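Local coordinates for putative GH105 family protein (Salmonella enterica subsp. enterica serovar Paratyphi A, PDB 3QWT) that is of unknown function but, as a possible member of glycoside hydrolase family 105, probably releases an unsaturated uronic acid from the end of pectin-derived oligosaccharides, at residues 87-92 / 119-124. Sequence-based numbering, arbitrary orientation.
Sequences TMRKII and AYRYEE
R89 and I92 of helix 86-102 meet R121 of helix 114-125, two helices of the alpha/alpha toroid fold. R121 carries the contact for its helix and spans most of the gap: the closest CA atoms, those of I92 and R121, are 8.9 Å apart.

The nonpolar part is small. I92 CG2 packs against R121 CG at 3.9 Å. The R89 chain crosses that of R121 at about a right angle and lays CG over one face of the R121 guanidinium, near the rim. R89 CG lies 3.4 Å from R121 NH2, and R89 CD is equally close to that nitrogen. CG of R89 is anti to its backbone nitrogen (chi1 -170°), and bends at chi2 and chi3 then turn the charged end aside.

No hydrogen bond joins the two segments directly. The two guanidinium planes are 59° apart, with NH2 of R89 4.6 Å from NH2 of R121. D93, one residue past 87-92, makes salt bridges to both arginines and probably offsets their like charges. It takes R89 NH2 on OD2 and R121 NE on OD1, while Q86 accepts R89 NE.

R121 is also held within its own helix by E124, whose OE2 is hydrogen-bonded to Y80 on helix 67-83. R121 NH1 donates to E124 OE1 at 3.0 Å; the oxygen lies in the guanidinium plane, but the nitrogen approaches from above the carboxylate plane, 70° out of it.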
# COMPACT_ATOMS: atom_id res chain seq x y z
N THR A 87 28.86 9.22 -31.90
CA THR A 87 30.17 9.86 -31.81
C THR A 87 30.47 10.34 -30.39
O THR A 87 31.55 10.07 -29.85
CB THR A 87 30.27 11.05 -32.80
OG1 THR A 87 30.08 10.58 -34.14
CG2 THR A 87 31.62 11.75 -32.70
N MSE A 88 29.51 11.05 -29.79
CA MSE A 88 29.60 11.40 -28.37
C MSE A 88 29.73 10.19 -27.47
O MSE A 88 30.51 10.20 -26.52
CB MSE A 88 28.38 12.20 -27.93
CG MSE A 88 28.30 13.55 -28.55
SE MSE A 88 29.77 14.69 -28.01
CE MSE A 88 29.49 16.07 -29.34
N ARG A 89 28.92 9.16 -27.73
CA ARG A 89 28.93 7.97 -26.88
C ARG A 89 30.33 7.36 -26.84
O ARG A 89 30.88 7.11 -25.77
CB ARG A 89 27.92 6.92 -27.37
CG ARG A 89 27.73 5.76 -26.39
CD ARG A 89 27.66 4.37 -27.08
NE ARG A 89 28.55 4.26 -28.24
CZ ARG A 89 29.82 3.83 -28.22
NH1 ARG A 89 30.51 3.78 -29.36
NH2 ARG A 89 30.42 3.47 -27.09
N LYS A 90 30.91 7.14 -28.03
CA LYS A 90 32.22 6.51 -28.10
C LYS A 90 33.27 7.30 -27.33
O LYS A 90 34.04 6.73 -26.57
CB LYS A 90 32.64 6.29 -29.55
CG LYS A 90 34.13 5.95 -29.72
CD LYS A 90 34.32 4.72 -30.61
CE LYS A 90 35.77 4.27 -30.61
NZ LYS A 90 36.68 5.40 -30.99
N ILE A 91 33.27 8.62 -27.49
CA ILE A 91 34.22 9.46 -26.76
C ILE A 91 34.09 9.27 -25.24
O ILE A 91 35.09 9.16 -24.52
CB ILE A 91 34.05 10.96 -27.13
CG1 ILE A 91 34.49 11.21 -28.58
CG2 ILE A 91 34.86 11.84 -26.20
CD1 ILE A 91 34.19 12.63 -29.09
N ILE A 92 32.86 9.22 -24.75
CA ILE A 92 32.62 8.98 -23.33
C ILE A 92 33.11 7.62 -22.86
O ILE A 92 33.92 7.51 -21.92
CB ILE A 92 31.13 9.10 -23.01
CG1 ILE A 92 30.70 10.57 -23.12
CG2 ILE A 92 30.82 8.52 -21.62
CD1 ILE A 92 29.20 10.74 -23.29
N ALA A 119 27.36 7.01 -14.05
CA ALA A 119 26.09 6.57 -13.51
C ALA A 119 25.07 6.48 -14.63
O ALA A 119 24.36 5.49 -14.74
CB ALA A 119 25.59 7.49 -12.37
N TYR A 120 25.02 7.51 -15.47
CA TYR A 120 24.09 7.51 -16.58
C TYR A 120 24.41 6.41 -17.58
O TYR A 120 23.52 5.80 -18.16
CB TYR A 120 24.09 8.86 -17.29
CG TYR A 120 23.18 9.90 -16.68
CD1 TYR A 120 23.70 10.93 -15.89
CD2 TYR A 120 21.81 9.85 -16.90
CE1 TYR A 120 22.86 11.89 -15.33
CE2 TYR A 120 20.97 10.80 -16.34
CZ TYR A 120 21.50 11.83 -15.57
OH TYR A 120 20.68 12.78 -15.02
N ARG A 121 25.69 6.15 -17.80
CA ARG A 121 26.06 5.12 -18.76
C ARG A 121 25.70 3.74 -18.20
O ARG A 121 25.23 2.88 -18.93
CB ARG A 121 27.53 5.22 -19.18
CG ARG A 121 27.87 6.47 -20.02
CD ARG A 121 27.16 6.47 -21.38
NE ARG A 121 27.62 5.39 -22.26
CZ ARG A 121 26.82 4.60 -22.97
NH1 ARG A 121 25.51 4.76 -22.91
NH2 ARG A 121 27.33 3.64 -23.74
N TYR A 122 25.90 3.55 -16.91
CA TYR A 122 25.50 2.29 -16.29
C TYR A 122 24.00 2.11 -16.38
O TYR A 122 23.51 1.01 -16.63
CB TYR A 122 25.95 2.21 -14.84
CG TYR A 122 25.47 0.96 -14.15
CD1 TYR A 122 25.96 -0.29 -14.52
CD2 TYR A 122 24.53 1.02 -13.14
CE1 TYR A 122 25.52 -1.43 -13.91
CE2 TYR A 122 24.08 -0.12 -12.52
CZ TYR A 122 24.58 -1.35 -12.90
OH TYR A 122 24.15 -2.50 -12.28
N GLU A 123 23.26 3.20 -16.17
CA GLU A 123 21.80 3.16 -16.26
C GLU A 123 21.33 2.62 -17.63
O GLU A 123 20.45 1.76 -17.68
CB GLU A 123 21.23 4.55 -16.03
CG GLU A 123 19.72 4.62 -16.08
CD GLU A 123 19.17 5.97 -15.63
OE1 GLU A 123 18.15 5.99 -14.92
OE2 GLU A 123 19.77 7.00 -15.98
N GLU A 124 21.94 3.09 -18.73
CA GLU A 124 21.57 2.63 -20.07
C GLU A 124 22.05 1.22 -20.40
O GLU A 124 21.31 0.46 -21.01
CB GLU A 124 22.10 3.57 -21.16
CG GLU A 124 21.97 5.05 -20.88
CD GLU A 124 22.68 5.89 -21.92
OE1 GLU A 124 23.63 6.62 -21.55
OE2 GLU A 124 22.30 5.79 -23.12